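Local structure of DNA endonuclease I-HmuI (Bacillus phage SPO1, 1U3E) at residues M1-H12 with V15-G27. The protein probably cleaves DNA as an HNH homing endonuclease of intron homing, binding DNA and a manganese ion. Residues are numbered along the deposited sequence; the frame is centred on the assembly and turned at random.
Sequences MEWKDIKGYEGH and VSNTGEVYSIKSG. With EDO (1,2-ethanediol), chain P; nucleotides of chain A.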
loop_
_atom_site.group_PDB
_atom_site.type_symbol
_atom_site.label_atom_id
_atom_site.label_comp_id
_atom_site.label_asym_id
_atom_site.label_seq_id
_atom_site.Cartn_x
_atom_site.Cartn_y
_atom_site.Cartn_z
ATOM N N MET D 1 -28.289 3.611 21.495
ATOM C CA MET D 1 -27.352 4.133 20.455
ATOM C C MET D 1 -26.865 5.537 20.837
ATOM O O MET D 1 -27.624 6.510 20.799
ATOM C CB MET D 1 -28.049 4.168 19.089
ATOM C CG MET D 1 -27.170 4.689 17.975
ATOM S SD MET D 1 -28.038 5.035 16.451
ATOM C CE MET D 1 -28.019 3.422 15.646
ATOM N N GLU D 2 -25.592 5.631 21.199
ATOM C CA GLU D 2 -24.995 6.892 21.609
ATOM C C GLU D 2 -24.630 7.852 20.481
ATOM O O GLU D 2 -24.077 7.445 19.452
ATOM C CB GLU D 2 -23.746 6.623 22.444
ATOM C CG GLU D 2 -24.018 5.960 23.777
ATOM C CD GLU D 2 -24.972 6.766 24.637
ATOM O OE1 GLU D 2 -24.896 8.016 24.595
ATOM O OE2 GLU D 2 -25.786 6.151 25.360
ATOM N N TRP D 3 -24.940 9.131 20.701
ATOM C CA TRP D 3 -24.635 10.192 19.746
ATOM C C TRP D 3 -23.710 11.246 20.354
ATOM O O TRP D 3 -23.858 11.633 21.519
ATOM C CB TRP D 3 -25.901 10.906 19.283
ATOM C CG TRP D 3 -26.793 10.142 18.352
ATOM C CD1 TRP D 3 -27.911 9.444 18.686
ATOM C CD2 TRP D 3 -26.686 10.070 16.925
ATOM N NE1 TRP D 3 -28.514 8.952 17.559
ATOM C CE2 TRP D 3 -27.781 9.321 16.463
ATOM C CE3 TRP D 3 -25.771 10.571 15.995
ATOM C CZ2 TRP D 3 -27.989 9.054 15.112
ATOM C CZ3 TRP D 3 -25.978 10.306 14.653
ATOM C CH2 TRP D 3 -27.081 9.553 14.223
ATOM N N LYS D 4 -22.760 11.713 19.553
ATOM C CA LYS D 4 -21.829 12.742 19.981
ATOM C C LYS D 4 -21.697 13.742 18.851
ATOM O O LYS D 4 -21.921 13.409 17.696
ATOM C CB LYS D 4 -20.466 12.130 20.299
ATOM C CG LYS D 4 -20.229 11.869 21.780
ATOM C CD LYS D 4 -18.813 11.422 22.033
ATOM C CE LYS D 4 -18.559 11.268 23.509
ATOM N NZ LYS D 4 -17.173 10.807 23.805
ATOM N N ASP D 5 -21.355 14.976 19.179
ATOM C CA ASP D 5 -21.190 15.987 18.147
ATOM C C ASP D 5 -19.827 15.868 17.484
ATOM O O ASP D 5 -18.798 15.856 18.163
ATOM C CB ASP D 5 -21.339 17.376 18.745
ATOM C CG ASP D 5 -22.770 17.726 19.012
ATOM O OD1 ASP D 5 -23.515 17.888 18.023
ATOM O OD2 ASP D 5 -23.149 17.828 20.198
ATOM N N ILE D 6 -19.820 15.790 16.157
ATOM C CA ILE D 6 -18.570 15.672 15.426
ATOM C C ILE D 6 -17.678 16.873 15.703
ATOM O O ILE D 6 -17.973 17.997 15.310
ATOM C CB ILE D 6 -18.821 15.523 13.906
ATOM C CG1 ILE D 6 -19.656 14.262 13.657
ATOM C CG2 ILE D 6 -17.493 15.430 13.150
ATOM C CD1 ILE D 6 -19.852 13.923 12.210
ATOM N N LYS D 7 -16.582 16.620 16.404
ATOM C CA LYS D 7 -15.646 17.676 16.747
ATOM C C LYS D 7 -15.252 18.449 15.504
ATOM O O LYS D 7 -14.943 17.859 14.469
ATOM C CB LYS D 7 -14.398 17.085 17.409
ATOM C CG LYS D 7 -14.666 16.441 18.773
ATOM C CD LYS D 7 -13.438 15.705 19.301
ATOM C CE LYS D 7 -13.786 14.853 20.510
ATOM N NZ LYS D 7 -12.702 13.876 20.827
ATOM N N GLY D 8 -15.279 19.774 15.607
ATOM C CA GLY D 8 -14.894 20.605 14.487
ATOM C C GLY D 8 -16.037 20.847 13.549
ATOM O O GLY D 8 -15.872 21.513 12.534
ATOM N N TYR D 9 -17.194 20.292 13.891
ATOM C CA TYR D 9 -18.407 20.445 13.094
ATOM C C TYR D 9 -19.623 20.513 13.998
ATOM O O TYR D 9 -20.733 20.213 13.576
ATOM C CB TYR D 9 -18.580 19.269 12.129
ATOM C CG TYR D 9 -17.668 19.294 10.924
ATOM C CD1 TYR D 9 -16.383 18.762 10.981
ATOM C CD2 TYR D 9 -18.094 19.851 9.720
ATOM C CE1 TYR D 9 -15.544 18.780 9.866
ATOM C CE2 TYR D 9 -17.261 19.872 8.607
ATOM C CZ TYR D 9 -15.989 19.334 8.688
ATOM O OH TYR D 9 -15.178 19.337 7.580
ATOM N N GLU D 10 -19.394 20.899 15.246
ATOM C CA GLU D 10 -20.452 21.003 16.242
ATOM C C GLU D 10 -21.592 21.895 15.749
ATOM O O GLU D 10 -21.361 22.972 15.192
ATOM C CB GLU D 10 -19.892 21.569 17.551
ATOM C CG GLU D 10 -18.702 20.812 18.146
ATOM C CD GLU D 10 -17.371 21.133 17.472
ATOM O OE1 GLU D 10 -16.334 20.606 17.925
ATOM O OE2 GLU D 10 -17.354 21.913 16.495
ATOM N N GLY D 11 -22.826 21.443 15.962
ATOM C CA GLY D 11 -23.977 22.211 15.528
ATOM C C GLY D 11 -24.374 21.902 14.098
ATOM O O GLY D 11 -25.435 22.310 13.641
ATOM N N HIS D 12 -23.527 21.168 13.388
ATOM C CA HIS D 12 -23.799 20.820 12.005
ATOM C C HIS D 12 -24.079 19.337 11.829
ATOM O O HIS D 12 -25.104 18.955 11.263
ATOM C CB HIS D 12 -22.620 21.244 11.144
ATOM C CG HIS D 12 -22.472 22.727 11.037
ATOM N ND1 HIS D 12 -23.024 23.457 10.008
ATOM C CD2 HIS D 12 -21.890 23.624 11.864
ATOM C CE1 HIS D 12 -22.791 24.741 10.207
ATOM N NE2 HIS D 12 -22.104 24.871 11.327
ATOM N N VAL D 15 -22.473 12.088 15.248
ATOM C CA VAL D 15 -22.125 10.708 14.938
ATOM C C VAL D 15 -22.613 9.742 16.013
ATOM O O VAL D 15 -22.702 10.104 17.176
ATOM C CB VAL D 15 -20.587 10.589 14.772
ATOM C CG1 VAL D 15 -19.883 11.315 15.915
ATOM C CG2 VAL D 15 -20.164 9.140 14.710
ATOM N N SER D 16 -22.919 8.510 15.625
ATOM C CA SER D 16 -23.370 7.522 16.601
ATOM C C SER D 16 -22.377 6.368 16.650
ATOM O O SER D 16 -21.695 6.079 15.671
ATOM C CB SER D 16 -24.752 6.979 16.240
ATOM O OG SER D 16 -24.662 6.042 15.186
ATOM N N ASN D 17 -22.300 5.703 17.792
ATOM C CA ASN D 17 -21.376 4.591 17.949
ATOM C C ASN D 17 -21.679 3.418 17.016
ATOM O O ASN D 17 -20.919 2.455 16.941
ATOM C CB ASN D 17 -21.394 4.112 19.398
ATOM C CG ASN D 17 -22.775 3.760 19.867
ATOM O OD1 ASN D 17 -22.942 3.166 20.919
ATOM N ND2 ASN D 17 -23.779 4.131 19.089
ATOM N N THR D 18 -22.790 3.492 16.299
ATOM C CA THR D 18 -23.148 2.412 15.399
ATOM C C THR D 18 -22.620 2.692 14.010
ATOM O O THR D 18 -22.666 1.832 13.135
ATOM C CB THR D 18 -24.656 2.242 15.319
ATOM O OG1 THR D 18 -25.231 3.415 14.750
ATOM C CG2 THR D 18 -25.227 2.039 16.694
ATOM N N GLY D 19 -22.115 3.905 13.817
ATOM C CA GLY D 19 -21.581 4.286 12.525
ATOM C C GLY D 19 -22.516 5.161 11.712
ATOM O O GLY D 19 -22.398 5.229 10.495
ATOM N N GLU D 20 -23.448 5.826 12.379
ATOM C CA GLU D 20 -24.386 6.701 11.691
ATOM C C GLU D 20 -23.937 8.160 11.773
ATOM O O GLU D 20 -23.551 8.651 12.841
ATOM C CB GLU D 20 -25.784 6.564 12.293
ATOM C CG GLU D 20 -26.592 5.384 11.789
ATOM C CD GLU D 20 -27.813 5.123 12.645
ATOM O OE1 GLU D 20 -28.330 6.094 13.230
ATOM O OE2 GLU D 20 -28.261 3.958 12.730
ATOM N N VAL D 21 -23.974 8.840 10.633
ATOM C CA VAL D 21 -23.600 10.244 10.566
ATOM C C VAL D 21 -24.861 11.025 10.202
ATOM O O VAL D 21 -25.388 10.912 9.094
ATOM C CB VAL D 21 -22.510 10.476 9.515
ATOM C CG1 VAL D 21 -22.203 11.941 9.392
ATOM C CG2 VAL D 21 -21.272 9.740 9.907
ATOM N N TYR D 22 -25.341 11.810 11.157
ATOM C CA TYR D 22 -26.549 12.606 10.998
ATOM C C TYR D 22 -26.249 14.075 10.718
ATOM O O TYR D 22 -25.308 14.630 11.275
ATOM C CB TYR D 22 -27.378 12.500 12.284
ATOM C CG TYR D 22 -28.564 13.427 12.344
ATOM C CD1 TYR D 22 -29.648 13.264 11.474
ATOM C CD2 TYR D 22 -28.607 14.475 13.264
ATOM C CE1 TYR D 22 -30.746 14.118 11.516
ATOM C CE2 TYR D 22 -29.702 15.340 13.314
ATOM C CZ TYR D 22 -30.768 15.152 12.435
ATOM O OH TYR D 22 -31.859 15.993 12.470
ATOM N N SER D 23 -27.041 14.697 9.848
ATOM C CA SER D 23 -26.882 16.119 9.550
ATOM C C SER D 23 -28.017 16.826 10.264
ATOM O O SER D 23 -29.110 16.281 10.370
ATOM C CB SER D 23 -26.997 16.403 8.056
ATOM O OG SER D 23 -26.946 17.804 7.821
ATOM N N ILE D 24 -27.773 18.031 10.761
ATOM C CA ILE D 24 -28.836 18.734 11.452
ATOM C C ILE D 24 -29.621 19.641 10.520
ATOM O O ILE D 24 -30.850 19.658 10.559
ATOM C CB ILE D 24 -28.304 19.556 12.625
ATOM C CG1 ILE D 24 -27.494 18.665 13.564
ATOM C CG2 ILE D 24 -29.470 20.131 13.397
ATOM C CD1 ILE D 24 -27.058 19.350 14.835
ATOM N N LYS D 25 -28.921 20.389 9.677
ATOM C CA LYS D 25 -29.589 21.285 8.739
ATOM C C LYS D 25 -30.223 20.513 7.582
ATOM O O LYS D 25 -31.251 20.920 7.044
ATOM C CB LYS D 25 -28.598 22.305 8.173
ATOM C CG LYS D 25 -29.225 23.294 7.198
ATOM C CD LYS D 25 -28.195 24.287 6.671
ATOM C CE LYS D 25 -28.854 25.427 5.908
ATOM N NZ LYS D 25 -29.748 26.232 6.783
ATOM N N SER D 26 -29.604 19.398 7.207
ATOM C CA SER D 26 -30.098 18.581 6.107
ATOM C C SER D 26 -31.274 17.704 6.545
ATOM O O SER D 26 -31.989 17.154 5.711
ATOM C CB SER D 26 -28.952 17.720 5.551
ATOM O OG SER D 26 -29.269 17.167 4.286
ATOM N N GLY D 27 -31.468 17.576 7.855
ATOM C CA GLY D 27 -32.569 16.783 8.378
ATOM C C GLY D 27 -32.387 15.275 8.384
ATOM O O GLY D 27 -32.726 14.596 9.355
HETATM C C1 EDO P . -12.519 9.379 23.744
HETATM O O1 EDO P . -13.517 8.701 22.950
HETATM C C2 EDO P . -13.110 10.710 24.302
HETATM O O2 EDO P . -13.516 11.577 23.188
ATOM P P DA A 7 -25.282 17.497 3.630
ATOM O OP1 DA A 7 -25.860 17.145 4.941
ATOM O OP2 DA A 7 -23.811 17.596 3.479
ATOM O "O5'" DA A 7 -25.816 16.454 2.556
ATOM C "C5'" DA A 7 -27.142 16.582 2.054
ATOM C "C4'" DA A 7 -27.422 15.562 0.977
ATOM O "O4'" DA A 7 -26.777 15.939 -0.263
ATOM C "C3'" DA A 7 -26.851 14.188 1.312
ATOM O "O3'" DA A 7 -27.651 13.201 0.675
ATOM C "C2'" DA A 7 -25.458 14.241 0.712
ATOM C "C1'" DA A 7 -25.724 15.028 -0.560
ATOM N N9 DA A 7 -24.621 15.770 -1.174
ATOM C C8 DA A 7 -23.624 16.502 -0.579
ATOM N N7 DA A 7 -22.811 17.079 -1.434
ATOM C C5 DA A 7 -23.301 16.694 -2.678
ATOM C C6 DA A 7 -22.885 16.979 -4.007
ATOM N N6 DA A 7 -21.842 17.754 -4.314
ATOM N N1 DA A 7 -23.592 16.433 -5.020
ATOM C C2 DA A 7 -24.642 15.655 -4.718
ATOM N N3 DA A 7 -25.132 15.317 -3.520
ATOM C C4 DA A 7 -24.409 15.877 -2.531
#
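The N-terminal antiparallel sheet of the NUMOD4 region begins with a hairpin in which W3 and K4 on strand 3-5 face S16 and V15 on strand 13-16. K4 and V15 form the hydrogen-bonded pair: K4 N reaches V15 O at 2.9 Å and V15 N returns to K4 O at 2.8 Å, with an N-H...O angle of 171°. W3 and S16 form the adjoining non-hydrogen-bonded pair, beyond which N17 N donates to E2 O at 3.0 Å. On the side of the sheet carrying W3, CG is turned anti to the carbonyl carbon (chi1 -73°), which lays the indole across the second strand with one face over S16. S16 CB sits over the centre of the six-membered ring, 3.6 Å from its centroid and 7° off the normal, a CH-pi contact; the far ring atoms CZ3 and CH2 meet Y22 CB on strand 21-23 obliquely. Edge strand 3-5 is thus tied to the third strand of the four-stranded sheet by a side chain bridging the one between. A type I turn from S16 to G19 joins these two inner strands, and S16 OG braces it, accepting from E20 N and sharing a hydrogen bond with T18 OG1 (2.7 Å). M1 lies against this turn, its thioether beside T18 and the E20 carboxylate. On the face that carries V15, I6 from the loop after strand 3-5 packs its CG1 on V15 CG1 at 3.7 Å; I6 also touches L44, and V15 packs on H62 and F63 of helix 55-63. At the open end of the second hairpin, strands 13-16 and 21-23, I24 N donates to H12 O at 2.9 Å, next to S23, whose OG donates to phosphate oxygen OP1 of DA7 in DNA chain A.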